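Local coordinates for protein computational Design of Enzyme (Synthetic construct, PDB 3TP4) that is a computationally designed enzyme, probably built on a glycosyl hydrolase family 26 TIM barrel to carry an activated serine in a catalytic triad, at residues E30-G35 with D349-F354; V277-R282 with R315-E320. All coordinates share one frame; numbering follows the deposited sequence.

How the contacts relate
The two contacts share one parallel sheet of the TIM barrel. After helix 15-27 the chain enters strand 32-37, the first half of contact 1, which closes when 349-354 returns alongside, its nearest segment ends 314 residues apart. Contact 2 forms within this excursion: the chain leaves 277-282 through strand 282-285, passes a loop and helix 299-308, then returns as segment 315-320, so the smaller loop lies wholly within the larger. Gly-35 N lies 2.8 Å from Met-319 O and Leu-33 O 2.9 Å from Met-319 N, both probable hydrogen bonds. Contact 2 joins the last two strand regions of the barrel, strand 318-321 pairs with strand 32-37, and contact 1 lays short strand 352-353 beside 32-37.

Contact 1: residues E30-G35 with D349-F354; sequences EGILFG and DPFTLF
Phe-351 lays its ring against the backbone of Gly-31, whose CA sits over one face, 3.9 Å from the ring centroid, in a CH-pi contact. With CG anti to the backbone N (chi1 -168°), the ring swings toward 30-35; CE2 meets Ile-32 CG2 at 3.6 Å and CE1 approaches Glu-30 O. Replacement by alanine would probably lose the ring face over Gly-31 CA and the packing against Ile-32 CG2, opening a gap beside the strand. Phe-351 O accepts from Ile-32 N at 2.9 Å, Ile-32 O receives Leu-353 N from above its carbonyl plane, and Leu-353 O takes Phe-34 N at 3.0 Å. On one face of this ladder Leu-33 CD2 touches Leu-353 CD1 at 3.8 Å. Farther along, Phe-34 CB lies over a face of the Phe-354 ring, and with CG anti to the backbone N (chi1 171°) its own ring runs on alongside, planes at 25° but slid apart, CD2 of Phe-34 3.5 Å from CE2 of Phe-354. Thr-352 OG1 bonds Tyr-346 O in the preceding helix, and Asp-349 OD1 accepts from Phe-351 N in an Asx turn. Such a parallel ladder, entered from a helix end, adds a short strand beside a TIM-barrel strand.

Contact 2: residues V277-R282 with R315-E320; sequences VSAFTR and RNAYME
Tyr-318 offers one ring face to Ala-279, whose CB stands 3.5 Å from the ring centroid, 15° off the normal, in a close CH-pi contact. From CB, which packs against Leu-33 O of contact 1, the tyrosine turns CG between the backbone N and the carbonyl carbon (chi1 60°), bringing the ring across 277-282. CG lies 4.0 Å from Ala-279 CB and CD2 4.1 Å, CD1 and CE1 are nearer to that methyl, CE2 is shared between it and Thr-281 CG2, and CZ, 3.7 Å from Ala-279 CB, approaches Thr-281 CG2 more distantly. At the tip, OH meets Thr-281 CG2 at 3.7 Å. Ala-317 N donates to Ser-278 O at 3.0 Å in the carbonyl plane, whereas Phe-280 N makes only a weak, bent bond to Tyr-318 O. Ser-278 OG donates to Asn-316 OD1 at 2.8 Å, arriving from above the amide's carbonyl plane; Asn-316 ND2 in turn reaches Ala-313 O and Leu-264 O, which fixes the amide's rotation. Phe-280 CB packs on Met-319 CB at 3.9 Å. One water links Thr-281 O with Glu-320 OE1, while Glu-320 OE2 bonds His-37 ND1, consistent with the acid-histidine pair of a designed triad. Around this pairing, Ala-279 and Tyr-318 rest on Val-242 of strand 242-249, Tyr-318 also touches Val-169 of strand 168-174, Phe-280 and Asn-316 pack against helix 254-274, and Val-277 and Ala-317 meet helix 15-27.

Contact 1: residues E30-G35 with D349-F354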
# COMPACT_ATOMS: atom_id res chain seq x y z
N GLU A 30 -15.96 -6.23 -13.89
CA GLU A 30 -15.94 -6.35 -15.35
C GLU A 30 -14.74 -7.18 -15.80
O GLU A 30 -14.84 -8.00 -16.70
CB GLU A 30 -15.90 -4.97 -16.01
CG GLU A 30 -17.12 -4.11 -15.70
CD GLU A 30 -18.41 -4.78 -16.13
OE1 GLU A 30 -18.52 -5.18 -17.31
OE2 GLU A 30 -19.33 -4.92 -15.28
N GLY A 31 -13.60 -6.95 -15.18
CA GLY A 31 -12.40 -7.72 -15.43
C GLY A 31 -11.40 -7.42 -14.34
O GLY A 31 -11.49 -6.39 -13.68
N ILE A 32 -10.44 -8.32 -14.13
CA ILE A 32 -9.47 -8.11 -13.07
C ILE A 32 -8.06 -8.06 -13.69
O ILE A 32 -7.65 -8.99 -14.40
CB ILE A 32 -9.61 -9.18 -11.97
CG1 ILE A 32 -8.73 -8.84 -10.76
CG2 ILE A 32 -9.31 -10.57 -12.53
CD1 ILE A 32 -9.11 -9.61 -9.49
N LEU A 33 -7.36 -6.96 -13.46
CA LEU A 33 -6.03 -6.80 -14.06
C LEU A 33 -5.05 -7.78 -13.41
O LEU A 33 -4.91 -7.83 -12.19
CB LEU A 33 -5.48 -5.38 -13.88
CG LEU A 33 -6.20 -4.04 -14.11
CD1 LEU A 33 -5.30 -3.04 -14.81
CD2 LEU A 33 -7.54 -4.13 -14.79
N PHE A 34 -4.36 -8.56 -14.24
CA PHE A 34 -3.30 -9.42 -13.73
C PHE A 34 -2.01 -8.62 -13.55
O PHE A 34 -1.57 -7.91 -14.45
CB PHE A 34 -3.03 -10.60 -14.67
CG PHE A 34 -1.80 -11.37 -14.28
CD1 PHE A 34 -1.81 -12.17 -13.15
CD2 PHE A 34 -0.62 -11.25 -15.02
CE1 PHE A 34 -0.67 -12.88 -12.78
CE2 PHE A 34 0.52 -11.95 -14.66
CZ PHE A 34 0.50 -12.77 -13.55
N GLY A 35 -1.41 -8.75 -12.38
CA GLY A 35 -0.15 -8.07 -12.08
C GLY A 35 0.98 -9.03 -11.77
O GLY A 35 0.75 -10.16 -11.32
N ASP A 349 -8.37 -16.38 -20.35
CA ASP A 349 -9.73 -16.14 -19.87
C ASP A 349 -10.09 -14.68 -20.13
O ASP A 349 -9.25 -13.80 -19.93
CB ASP A 349 -9.83 -16.45 -18.38
CG ASP A 349 -11.27 -16.53 -17.90
OD1 ASP A 349 -11.93 -15.47 -17.82
OD2 ASP A 349 -11.73 -17.65 -17.60
N PRO A 350 -11.32 -14.42 -20.58
CA PRO A 350 -11.71 -13.04 -20.88
C PRO A 350 -11.77 -12.18 -19.62
O PRO A 350 -11.67 -10.95 -19.71
CB PRO A 350 -13.12 -13.19 -21.47
CG PRO A 350 -13.25 -14.63 -21.86
CD PRO A 350 -12.38 -15.39 -20.91
N PHE A 351 -11.93 -12.79 -18.46
CA PHE A 351 -12.08 -11.98 -17.26
C PHE A 351 -10.75 -11.36 -16.81
O PHE A 351 -10.74 -10.30 -16.19
CB PHE A 351 -12.79 -12.76 -16.13
CG PHE A 351 -13.21 -11.89 -14.98
CD1 PHE A 351 -14.31 -11.05 -15.09
CD2 PHE A 351 -12.52 -11.91 -13.78
CE1 PHE A 351 -14.70 -10.25 -14.04
CE2 PHE A 351 -12.89 -11.10 -12.73
CZ PHE A 351 -13.99 -10.27 -12.85
N THR A 352 -9.62 -11.99 -17.14
CA THR A 352 -8.31 -11.43 -16.75
C THR A 352 -7.78 -10.43 -17.77
O THR A 352 -7.73 -10.73 -18.96
CB THR A 352 -7.24 -12.53 -16.54
OG1 THR A 352 -7.15 -13.33 -17.73
CG2 THR A 352 -7.62 -13.41 -15.33
N LEU A 353 -7.36 -9.26 -17.30
CA LEU A 353 -6.90 -8.22 -18.21
C LEU A 353 -5.39 -8.09 -18.19
O LEU A 353 -4.76 -8.09 -17.13
CB LEU A 353 -7.54 -6.87 -17.90
CG LEU A 353 -9.08 -6.85 -18.00
CD1 LEU A 353 -9.65 -5.50 -17.58
CD2 LEU A 353 -9.52 -7.20 -19.40
N PHE A 354 -4.82 -7.99 -19.38
CA PHE A 354 -3.39 -7.78 -19.53
C PHE A 354 -3.14 -6.42 -20.18
O PHE A 354 -4.10 -5.70 -20.50
CB PHE A 354 -2.79 -8.95 -20.32
CG PHE A 354 -2.69 -10.21 -19.50
CD1 PHE A 354 -3.84 -10.85 -19.04
CD2 PHE A 354 -1.45 -10.75 -19.18
CE1 PHE A 354 -3.77 -12.00 -18.27
CE2 PHE A 354 -1.36 -11.90 -18.41
CZ PHE A 354 -2.52 -12.52 -17.95
O HOH W 1 -13.10 -8.61 -18.87

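Contact 2: residues V277-R282 with R315-E320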
# COMPACT_ATOMS: atom_id res chain seq x y z
N VAL A 277 -11.78 1.77 -3.76
CA VAL A 277 -11.44 0.65 -4.62
C VAL A 277 -10.90 -0.50 -3.78
O VAL A 277 -10.14 -0.28 -2.85
CB VAL A 277 -10.34 1.06 -5.63
CG1 VAL A 277 -9.71 -0.18 -6.30
CG2 VAL A 277 -10.90 2.03 -6.66
N SER A 278 -11.30 -1.73 -4.09
CA SER A 278 -10.67 -2.89 -3.48
C SER A 278 -9.92 -3.67 -4.54
O SER A 278 -10.29 -3.65 -5.72
CB SER A 278 -11.71 -3.79 -2.81
OG SER A 278 -12.67 -4.24 -3.77
N ALA A 279 -8.86 -4.37 -4.12
CA ALA A 279 -8.07 -5.16 -5.06
C ALA A 279 -7.49 -6.37 -4.34
O ALA A 279 -7.24 -6.32 -3.13
CB ALA A 279 -6.95 -4.32 -5.65
N PHE A 280 -7.30 -7.46 -5.07
CA PHE A 280 -6.65 -8.67 -4.53
C PHE A 280 -5.13 -8.44 -4.63
O PHE A 280 -4.45 -9.01 -5.49
CB PHE A 280 -7.11 -9.88 -5.36
CG PHE A 280 -6.72 -11.24 -4.79
CD1 PHE A 280 -5.96 -11.35 -3.62
CD2 PHE A 280 -7.11 -12.40 -5.44
CE1 PHE A 280 -5.60 -12.62 -3.12
CE2 PHE A 280 -6.76 -13.67 -4.95
CZ PHE A 280 -6.00 -13.78 -3.79
N THR A 281 -4.60 -7.59 -3.76
CA THR A 281 -3.25 -7.04 -3.95
C THR A 281 -2.17 -8.08 -4.15
O THR A 281 -1.26 -7.88 -4.95
CB THR A 281 -2.85 -6.05 -2.82
OG1 THR A 281 -3.25 -6.57 -1.54
CG2 THR A 281 -3.51 -4.70 -3.06
N ARG A 282 -2.25 -9.19 -3.43
CA ARG A 282 -1.26 -10.24 -3.62
C ARG A 282 -1.89 -11.62 -3.63
O ARG A 282 -2.66 -11.98 -2.73
CB ARG A 282 -0.19 -10.16 -2.52
CG ARG A 282 0.66 -8.92 -2.59
CD ARG A 282 1.76 -8.98 -1.53
NE ARG A 282 2.90 -9.79 -1.97
CZ ARG A 282 4.02 -9.93 -1.27
NH1 ARG A 282 4.15 -9.32 -0.09
NH2 ARG A 282 5.01 -10.67 -1.73
N ARG A 315 -15.78 -8.22 -7.55
CA ARG A 315 -15.62 -6.75 -7.52
C ARG A 315 -14.26 -6.30 -6.97
O ARG A 315 -14.16 -5.52 -6.02
CB ARG A 315 -16.80 -6.06 -6.83
CG ARG A 315 -18.10 -6.17 -7.65
CD ARG A 315 -19.30 -5.48 -6.96
NE ARG A 315 -18.98 -4.10 -6.64
CZ ARG A 315 -18.76 -3.15 -7.54
NH1 ARG A 315 -18.84 -3.42 -8.84
NH2 ARG A 315 -18.45 -1.92 -7.14
N ASN A 316 -13.22 -6.80 -7.62
CA ASN A 316 -11.85 -6.50 -7.24
C ASN A 316 -10.98 -6.16 -8.45
O ASN A 316 -11.00 -6.86 -9.46
CB ASN A 316 -11.28 -7.65 -6.41
CG ASN A 316 -11.74 -7.56 -4.97
OD1 ASN A 316 -11.37 -6.63 -4.26
ND2 ASN A 316 -12.59 -8.50 -4.54
N ALA A 317 -10.22 -5.08 -8.35
CA ALA A 317 -9.65 -4.41 -9.51
C ALA A 317 -8.43 -5.09 -10.13
O ALA A 317 -8.26 -5.05 -11.35
CB ALA A 317 -9.32 -2.97 -9.17
N TYR A 318 -7.58 -5.67 -9.30
CA TYR A 318 -6.39 -6.36 -9.79
C TYR A 318 -5.92 -7.45 -8.84
O TYR A 318 -6.40 -7.55 -7.71
CB TYR A 318 -5.25 -5.36 -10.11
CG TYR A 318 -4.74 -4.52 -8.94
CD1 TYR A 318 -5.28 -3.25 -8.69
CD2 TYR A 318 -3.70 -4.97 -8.12
CE1 TYR A 318 -4.81 -2.47 -7.64
CE2 TYR A 318 -3.22 -4.17 -7.06
CZ TYR A 318 -3.78 -2.93 -6.83
OH TYR A 318 -3.34 -2.13 -5.78
N MSE A 319 -5.00 -8.28 -9.33
CA MSE A 319 -4.41 -9.33 -8.52
C MSE A 319 -2.98 -9.56 -9.00
O MSE A 319 -2.75 -9.92 -10.15
CB MSE A 319 -5.22 -10.62 -8.64
CG MSE A 319 -5.32 -11.13 -10.06
SE MSE A 319 -6.72 -12.49 -10.21
CE MSE A 319 -5.98 -13.86 -9.02
N GLU A 320 -2.01 -9.34 -8.11
CA GLU A 320 -0.60 -9.36 -8.47
C GLU A 320 0.08 -10.58 -7.84
O GLU A 320 -0.13 -10.87 -6.66
CB GLU A 320 0.09 -8.07 -7.99
CG GLU A 320 1.56 -8.01 -8.41
CD GLU A 320 2.35 -6.94 -7.65
OE1 GLU A 320 1.75 -5.93 -7.20
OE2 GLU A 320 3.58 -7.10 -7.51
O HOH W 2 -0.09 -5.43 -5.42
O HOH W 3 2.22 -11.11 -4.91